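Local coordinates for protein PAN2-PAN3 deadenylation complex catalytic subunit pan2 (Neurospora crassa, PDB 4CZW) that serves as the catalytic subunit of the PAN2-PAN3 complex, whose exonuclease activity probably shortens the poly(A) tails of cytoplasmic mRNA, at residues D439-L451 with I470-Q483. Sequence-based numbering, arbitrary orientation.
Sequences DTVIAIDTEFIRL and ISHAIARASVVRGQ
Strand 441-451 runs antiparallel to 471-481 from I442 opposite R481 to R450 opposite H472, inside the RNase H-like sheet of the DEDD exonuclease domain. The partner strand turns a corner at A475, so 471-474 meets 441-451 at 137° and 476-481 at 157°. D445 N and S478 N each donate to the other residue's O, both at 3.0 Å. The register slips by one between E447 and F448, a beta bulge at A475, whose N still reaches E447 O at 2.9 Å in a nearly straight bond. D445 and E447, both probable ligands of the catalytic divalent metals, point to the same face as S478 and R476. E447 and R476 run alongside each other, CB to CB 4.1 Å, but the guanidinium goes on to salt bridges with D493 and D603. On the other face T446 OG1 is hydrogen-bonded to the carboxylate of D554, a further probable metal ligand. I474 CD1 packs against F448 CE1 at 3.5 Å. Beyond R481, where 441-451 begins, the Q483 amide makes two weak bonds, donating to D439 O and accepting from V441 N; an alanine here would probably leave both without these partners. Q483 chi1 of 56° swings the amide back over 439-441, placing OE1 3.2 Å from V441 N.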
ATOM      1  N   ASP A 439      -2.811  23.823 -12.980  1.00 51.51           N
ATOM      2  CA  ASP A 439      -3.859  24.734 -13.426  1.00 52.20           C
ATOM      3  C   ASP A 439      -4.924  24.012 -14.244  1.00 54.45           C
ATOM      4  O   ASP A 439      -6.021  24.531 -14.449  1.00 65.84           O
ATOM      5  CB  ASP A 439      -3.259  25.877 -14.248  1.00 57.51           C
ATOM      6  CG  ASP A 439      -2.263  26.702 -13.459  1.00 68.63           C
ATOM      7  OD1 ASP A 439      -2.447  26.846 -12.231  1.00 66.59           O
ATOM      8  OD2 ASP A 439      -1.295  27.208 -14.066  1.00 68.43           O
ATOM      9  N   THR A 440      -4.595  22.810 -14.706  1.00 46.20           N
ATOM     10  CA  THR A 440      -5.493  22.041 -15.560  1.00 50.93           C
ATOM     11  C   THR A 440      -6.697  21.499 -14.794  1.00 50.25           C
ATOM     12  O   THR A 440      -6.549  20.842 -13.764  1.00 50.99           O
ATOM     13  CB  THR A 440      -4.753  20.864 -16.227  1.00 48.92           C
ATOM     14  OG1 THR A 440      -3.680  21.366 -17.033  1.00 55.06           O
ATOM     15  CG2 THR A 440      -5.703  20.062 -17.102  1.00 36.85           C
ATOM     16  N   VAL A 441      -7.889  21.783 -15.308  1.00 43.32           N
ATOM     17  CA  VAL A 441      -9.121  21.248 -14.742  1.00 41.83           C
ATOM     18  C   VAL A 441      -9.679  20.149 -15.640  1.00 43.64           C
ATOM     19  O   VAL A 441      -9.802  20.333 -16.851  1.00 41.02           O
ATOM     20  CB  VAL A 441     -10.188  22.347 -14.556  1.00 43.93           C
ATOM     21  CG1 VAL A 441     -11.487  21.748 -14.037  1.00 35.76           C
ATOM     22  CG2 VAL A 441      -9.678  23.433 -13.619  1.00 35.49           C
ATOM     23  N   ILE A 442     -10.006  19.004 -15.049  1.00 34.93           N
ATOM     24  CA  ILE A 442     -10.557  17.890 -15.811  1.00 33.77           C
ATOM     25  C   ILE A 442     -11.876  17.401 -15.214  1.00 39.91           C
ATOM     26  O   ILE A 442     -12.024  17.308 -13.995  1.00 43.23           O
ATOM     27  CB  ILE A 442      -9.561  16.711 -15.889  1.00 44.84           C
ATOM     28  CG1 ILE A 442      -9.114  16.286 -14.490  1.00 41.11           C
ATOM     29  CG2 ILE A 442      -8.352  17.089 -16.732  1.00 34.31           C
ATOM     30  CD1 ILE A 442      -8.133  15.136 -14.489  1.00 42.55           C
ATOM     31  N   ALA A 443     -12.836  17.101 -16.085  1.00 36.03           N
ATOM     32  CA  ALA A 443     -14.126  16.573 -15.656  1.00 37.60           C
ATOM     33  C   ALA A 443     -14.130  15.052 -15.749  1.00 42.36           C
ATOM     34  O   ALA A 443     -13.755  14.488 -16.776  1.00 36.38           O
ATOM     35  CB  ALA A 443     -15.250  17.164 -16.492  1.00 39.54           C
ATOM     36  N   ILE A 444     -14.557  14.390 -14.679  1.00 39.59           N
ATOM     37  CA  ILE A 444     -14.483  12.934 -14.613  1.00 38.02           C
ATOM     38  C   ILE A 444     -15.763  12.299 -14.060  1.00 41.37           C
ATOM     39  O   ILE A 444     -16.383  12.824 -13.134  1.00 41.17           O
ATOM     40  CB  ILE A 444     -13.270  12.486 -13.757  1.00 44.36           C
ATOM     41  CG1 ILE A 444     -13.157  10.960 -13.720  1.00 35.22           C
ATOM     42  CG2 ILE A 444     -13.350  13.068 -12.350  1.00 34.16           C
ATOM     43  CD1 ILE A 444     -11.977  10.452 -12.922  1.00 38.07           C
ATOM     44  N   ASP A 445     -16.157  11.177 -14.655  1.00 42.66           N
ATOM     45  CA  ASP A 445     -17.272  10.377 -14.160  1.00 39.46           C
ATOM     46  C   ASP A 445     -17.053   8.908 -14.515  1.00 41.87           C
ATOM     47  O   ASP A 445     -16.413   8.597 -15.519  1.00 41.10           O
ATOM     48  CB  ASP A 445     -18.600  10.873 -14.736  1.00 36.69           C
ATOM     49  CG  ASP A 445     -19.794  10.140 -14.155  1.00 46.08           C
ATOM     50  OD1 ASP A 445     -19.800   9.887 -12.933  1.00 49.66           O
ATOM     51  OD2 ASP A 445     -20.721   9.807 -14.923  1.00 47.73           O
ATOM     52  N   THR A 446     -17.576   8.007 -13.688  1.00 40.09           N
ATOM     53  CA  THR A 446     -17.375   6.576 -13.903  1.00 44.68           C
ATOM     54  C   THR A 446     -18.686   5.793 -13.889  1.00 47.05           C
ATOM     55  O   THR A 446     -19.735   6.320 -13.521  1.00 52.60           O
ATOM     56  CB  THR A 446     -16.436   5.974 -12.836  1.00 43.10           C
ATOM     57  OG1 THR A 446     -17.056   6.055 -11.547  1.00 48.67           O
ATOM     58  CG2 THR A 446     -15.105   6.714 -12.806  1.00 28.12           C
ATOM     59  N   GLU A 447     -18.613   4.529 -14.299  1.00 51.21           N
ATOM     60  CA  GLU A 447     -19.762   3.630 -14.262  1.00 55.09           C
ATOM     61  C   GLU A 447     -19.419   2.368 -13.475  1.00 49.74           C
ATOM     62  O   GLU A 447     -18.300   1.863 -13.560  1.00 50.96           O
ATOM     63  CB  GLU A 447     -20.216   3.268 -15.678  1.00 50.28           C
ATOM     64  CG  GLU A 447     -20.553   4.465 -16.557  1.00 59.93           C
ATOM     65  CD  GLU A 447     -21.771   5.235 -16.073  1.00 70.32           C
ATOM     66  OE1 GLU A 447     -22.568   4.675 -15.292  1.00 76.23           O
ATOM     67  OE2 GLU A 447     -21.930   6.405 -16.480  1.00 77.27           O
ATOM     68  N   PHE A 448     -20.383   1.862 -12.711  1.00 49.93           N
ATOM     69  CA  PHE A 448     -20.135   0.724 -11.828  1.00 56.42           C
ATOM     70  C   PHE A 448     -20.779  -0.565 -12.327  1.00 57.39           C
ATOM     71  O   PHE A 448     -21.720  -0.540 -13.120  1.00 56.32           O
ATOM     72  CB  PHE A 448     -20.649   1.015 -10.413  1.00 48.04           C
ATOM     73  CG  PHE A 448     -19.964   2.167  -9.728  1.00 51.32           C
ATOM     74  CD1 PHE A 448     -18.775   2.683 -10.214  1.00 54.06           C
ATOM     75  CD2 PHE A 448     -20.512   2.724  -8.585  1.00 41.51           C
ATOM     76  CE1 PHE A 448     -18.152   3.742  -9.579  1.00 54.44           C
ATOM     77  CE2 PHE A 448     -19.892   3.780  -7.944  1.00 41.27           C
ATOM     78  CZ  PHE A 448     -18.712   4.289  -8.442  1.00 44.88           C
ATOM     79  N   ILE A 449     -20.258  -1.691 -11.848  1.00 58.81           N
ATOM     80  CA  ILE A 449     -20.907  -2.987 -12.016  1.00 55.99           C
ATOM     81  C   ILE A 449     -20.848  -3.741 -10.692  1.00 54.14           C
ATOM     82  O   ILE A 449     -20.100  -3.363  -9.790  1.00 57.53           O
ATOM     83  CB  ILE A 449     -20.255  -3.832 -13.135  1.00 60.94           C
ATOM     84  CG1 ILE A 449     -18.744  -3.943 -12.926  1.00 60.78           C
ATOM     85  CG2 ILE A 449     -20.570  -3.247 -14.504  1.00 57.95           C
ATOM     86  CD1 ILE A 449     -18.311  -5.220 -12.232  1.00 58.68           C
ATOM     87  N   ARG A 450     -21.631  -4.808 -10.576  1.00 58.91           N
ATOM     88  CA  ARG A 450     -21.676  -5.582  -9.341  1.00 60.54           C
ATOM     89  C   ARG A 450     -20.775  -6.811  -9.407  1.00 68.14           C
ATOM     90  O   ARG A 450     -20.731  -7.506 -10.422  1.00 65.22           O
ATOM     91  CB  ARG A 450     -23.110  -6.010  -9.029  1.00 60.66           C
ATOM     92  CG  ARG A 450     -24.084  -4.859  -8.847  1.00 70.07           C
ATOM     93  CD  ARG A 450     -24.708  -4.889  -7.463  1.00 75.23           C
ATOM     94  NE  ARG A 450     -25.914  -4.071  -7.386  1.00 82.49           N
ATOM     95  CZ  ARG A 450     -27.142  -4.534  -7.598  1.00100.19           C
ATOM     96  NH1 ARG A 450     -27.326  -5.813  -7.899  1.00 96.58           N
ATOM     97  NH2 ARG A 450     -28.186  -3.722  -7.506  1.00102.42           N
ATOM     98  N   LEU A 451     -20.059  -7.072  -8.317  1.00 72.82           N
ATOM     99  CA  LEU A 451     -19.196  -8.243  -8.228  1.00 64.88           C
ATOM    100  C   LEU A 451     -19.728  -9.242  -7.206  1.00 73.99           C
ATOM    101  O   LEU A 451     -20.676  -8.953  -6.476  1.00 68.83           O
ATOM    102  CB  LEU A 451     -17.767  -7.835  -7.868  1.00 65.10           C
ATOM    103  CG  LEU A 451     -16.971  -7.109  -8.952  1.00 59.50           C
ATOM    104  CD1 LEU A 451     -15.563  -6.804  -8.465  1.00 55.40           C
ATOM    105  CD2 LEU A 451     -16.931  -7.939 -10.225  1.00 63.38           C
ATOM    106  N   ILE A 470     -22.716  -5.196  -0.878  1.00 80.13           N
ATOM    107  CA  ILE A 470     -22.571  -5.054  -2.322  1.00 77.89           C
ATOM    108  C   ILE A 470     -21.180  -4.551  -2.697  1.00 74.27           C
ATOM    109  O   ILE A 470     -20.733  -3.512  -2.211  1.00 75.74           O
ATOM    110  CB  ILE A 470     -23.628  -4.095  -2.904  1.00 77.05           C
ATOM    111  CG1 ILE A 470     -25.014  -4.741  -2.860  1.00 71.88           C
ATOM    112  CG2 ILE A 470     -23.275  -3.710  -4.331  1.00 76.94           C
ATOM    113  CD1 ILE A 470     -26.094  -3.914  -3.525  1.00 72.51           C
ATOM    114  N   SER A 471     -20.503  -5.297  -3.564  1.00 69.83           N
ATOM    115  CA  SER A 471     -19.184  -4.910  -4.047  1.00 57.23           C
ATOM    116  C   SER A 471     -19.271  -4.301  -5.442  1.00 62.43           C
ATOM    117  O   SER A 471     -19.842  -4.897  -6.355  1.00 63.24           O
ATOM    118  CB  SER A 471     -18.242  -6.115  -4.057  1.00 59.60           C
ATOM    119  OG  SER A 471     -16.976  -5.770  -4.593  1.00 75.42           O
ATOM    120  N   HIS A 472     -18.704  -3.109  -5.600  1.00 59.78           N
ATOM    121  CA  HIS A 472     -18.700  -2.428  -6.890  1.00 52.91           C
ATOM    122  C   HIS A 472     -17.307  -2.410  -7.510  1.00 46.73           C
ATOM    123  O   HIS A 472     -16.305  -2.603  -6.822  1.00 52.04           O
ATOM    124  CB  HIS A 472     -19.224  -0.998  -6.747  1.00 55.80           C
ATOM    125  CG  HIS A 472     -20.693  -0.913  -6.475  1.00 59.75           C
ATOM    126  ND1 HIS A 472     -21.644  -1.131  -7.448  1.00 62.38           N
ATOM    127  CD2 HIS A 472     -21.375  -0.626  -5.341  1.00 58.65           C
ATOM    128  CE1 HIS A 472     -22.849  -0.987  -6.925  1.00 60.66           C
ATOM    129  NE2 HIS A 472     -22.713  -0.680  -5.648  1.00 65.34           N
ATOM    130  N   ALA A 473     -17.256  -2.172  -8.815  1.00 48.99           N
ATOM    131  CA  ALA A 473     -15.992  -2.075  -9.532  1.00 45.12           C
ATOM    132  C   ALA A 473     -16.140  -1.176 -10.751  1.00 42.71           C
ATOM    133  O   ALA A 473     -17.191  -1.152 -11.391  1.00 46.00           O
ATOM    134  CB  ALA A 473     -15.506  -3.453  -9.945  1.00 49.96           C
ATOM    135  N   ILE A 474     -15.083  -0.433 -11.065  1.00 36.46           N
ATOM    136  CA  ILE A 474     -15.089   0.452 -12.220  1.00 37.83           C
ATOM    137  C   ILE A 474     -15.175  -0.345 -13.516  1.00 46.82           C
ATOM    138  O   ILE A 474     -14.341  -1.211 -13.779  1.00 53.62           O
ATOM    139  CB  ILE A 474     -13.833   1.342 -12.259  1.00 38.02           C
ATOM    140  CG1 ILE A 474     -13.703   2.140 -10.961  1.00 42.82           C
ATOM    141  CG2 ILE A 474     -13.877   2.276 -13.459  1.00 36.04           C
ATOM    142  CD1 ILE A 474     -14.869   3.063 -10.698  1.00 43.63           C
ATOM    143  N   ALA A 475     -16.194  -0.055 -14.318  1.00 47.33           N
ATOM    144  CA  ALA A 475     -16.367  -0.711 -15.608  1.00 46.39           C
ATOM    145  C   ALA A 475     -16.053   0.257 -16.741  1.00 50.25           C
ATOM    146  O   ALA A 475     -15.739  -0.154 -17.857  1.00 46.92           O
ATOM    147  CB  ALA A 475     -17.778  -1.252 -15.746  1.00 46.93           C
ATOM    148  N   ARG A 476     -16.141   1.548 -16.437  1.00 54.48           N
ATOM    149  CA  ARG A 476     -15.857   2.592 -17.412  1.00 42.13           C
ATOM    150  C   ARG A 476     -15.420   3.872 -16.710  1.00 45.96           C
ATOM    151  O   ARG A 476     -16.018   4.278 -15.714  1.00 46.30           O
ATOM    152  CB  ARG A 476     -17.082   2.860 -18.289  1.00 45.92           C
ATOM    153  CG  ARG A 476     -16.872   3.943 -19.334  1.00 47.21           C
ATOM    154  CD  ARG A 476     -18.170   4.288 -20.045  1.00 45.11           C
ATOM    155  NE  ARG A 476     -17.990   5.367 -21.012  1.00 48.05           N
ATOM    156  CZ  ARG A 476     -18.981   5.930 -21.694  1.00 45.91           C
ATOM    157  NH1 ARG A 476     -20.229   5.519 -21.517  1.00 44.89           N
ATOM    158  NH2 ARG A 476     -18.726   6.907 -22.554  1.00 45.65           N
ATOM    159  N   ALA A 477     -14.374   4.503 -17.230  1.00 47.57           N
ATOM    160  CA  ALA A 477     -13.872   5.748 -16.661  1.00 39.59           C
ATOM    161  C   ALA A 477     -13.703   6.807 -17.743  1.00 45.53           C
ATOM    162  O   ALA A 477     -12.900   6.647 -18.662  1.00 44.28           O
ATOM    163  CB  ALA A 477     -12.556   5.508 -15.939  1.00 37.52           C
ATOM    164  N   SER A 478     -14.465   7.891 -17.629  1.00 45.23           N
ATOM    165  CA  SER A 478     -14.415   8.963 -18.615  1.00 38.04           C
ATOM    166  C   SER A 478     -13.847  10.246 -18.022  1.00 43.21           C
ATOM    167  O   SER A 478     -14.368  10.769 -17.039  1.00 51.42           O
ATOM    168  CB  SER A 478     -15.810   9.230 -19.186  1.00 34.49           C
ATOM    169  OG  SER A 478     -16.355   8.060 -19.769  1.00 40.96           O
ATOM    170  N   VAL A 479     -12.772  10.748 -18.623  1.00 42.97           N
ATOM    171  CA  VAL A 479     -12.197  12.021 -18.207  1.00 42.49           C
ATOM    172  C   VAL A 479     -12.258  13.014 -19.364  1.00 48.56           C
ATOM    173  O   VAL A 479     -11.907  12.684 -20.498  1.00 49.89           O
ATOM    174  CB  VAL A 479     -10.745  11.867 -17.725  1.00 45.98           C
ATOM    175  CG1 VAL A 479     -10.315  13.110 -16.967  1.00 38.70           C
ATOM    176  CG2 VAL A 479     -10.611  10.643 -16.836  1.00 44.61           C
ATOM    177  N   VAL A 480     -12.703  14.230 -19.065  1.00 47.11           N
ATOM    178  CA  VAL A 480     -13.025  15.214 -20.092  1.00 36.53           C
ATOM    179  C   VAL A 480     -12.276  16.532 -19.886  1.00 41.24           C
ATOM    180  O   VAL A 480     -12.124  16.998 -18.755  1.00 51.08           O
ATOM    181  CB  VAL A 480     -14.554  15.472 -20.120  1.00 48.19           C
ATOM    182  CG1 VAL A 480     -14.887  16.773 -20.828  1.00 47.33           C
ATOM    183  CG2 VAL A 480     -15.278  14.299 -20.765  1.00 45.27           C
ATOM    184  N   ARG A 481     -11.796  17.115 -20.983  1.00 41.00           N
ATOM    185  CA  ARG A 481     -11.162  18.432 -20.956  1.00 43.03           C
ATOM    186  C   ARG A 481     -12.079  19.480 -20.333  1.00 50.32           C
ATOM    187  O   ARG A 481     -13.229  19.634 -20.744  1.00 52.68           O
ATOM    188  CB  ARG A 481     -10.767  18.867 -22.368  1.00 41.97           C
ATOM    189  CG  ARG A 481      -9.699  18.009 -23.020  1.00 48.87           C
ATOM    190  CD  ARG A 481      -9.451  18.451 -24.455  1.00 51.31           C
ATOM    191  NE  ARG A 481      -8.344  17.725 -25.069  1.00 47.90           N
ATOM    192  CZ  ARG A 481      -8.470  16.561 -25.697  1.00 54.95           C
ATOM    193  NH1 ARG A 481      -9.660  15.981 -25.790  1.00 50.63           N
ATOM    194  NH2 ARG A 481      -7.407  15.972 -26.227  1.00 51.16           N
ATOM    195  N   GLY A 482     -11.565  20.203 -19.344  1.00 45.22           N
ATOM    196  CA  GLY A 482     -12.352  21.205 -18.650  1.00 43.37           C
ATOM    197  C   GLY A 482     -12.083  22.619 -19.126  1.00 50.52           C
ATOM    198  O   GLY A 482     -12.666  23.575 -18.609  1.00 58.45           O
ATOM    199  N   GLN A 483     -11.203  22.754 -20.113  1.00 48.61           N
ATOM    200  CA  GLN A 483     -10.840  24.064 -20.642  1.00 48.93           C
ATOM    201  C   GLN A 483     -10.174  23.941 -22.008  1.00 49.50           C
ATOM    202  O   GLN A 483      -9.883  22.835 -22.468  1.00 50.18           O
ATOM    203  CB  GLN A 483      -9.918  24.789 -19.662  1.00 43.55           C
ATOM    204  CG  GLN A 483      -8.658  24.015 -19.309  1.00 50.73           C
ATOM    205  CD  GLN A 483      -8.194  24.278 -17.890  1.00 57.93           C
ATOM    206  OE1 GLN A 483      -8.998  24.295 -16.958  1.00 63.22           O
ATOM    207  NE2 GLN A 483      -6.894  24.487 -17.719  1.00 78.54           N
TER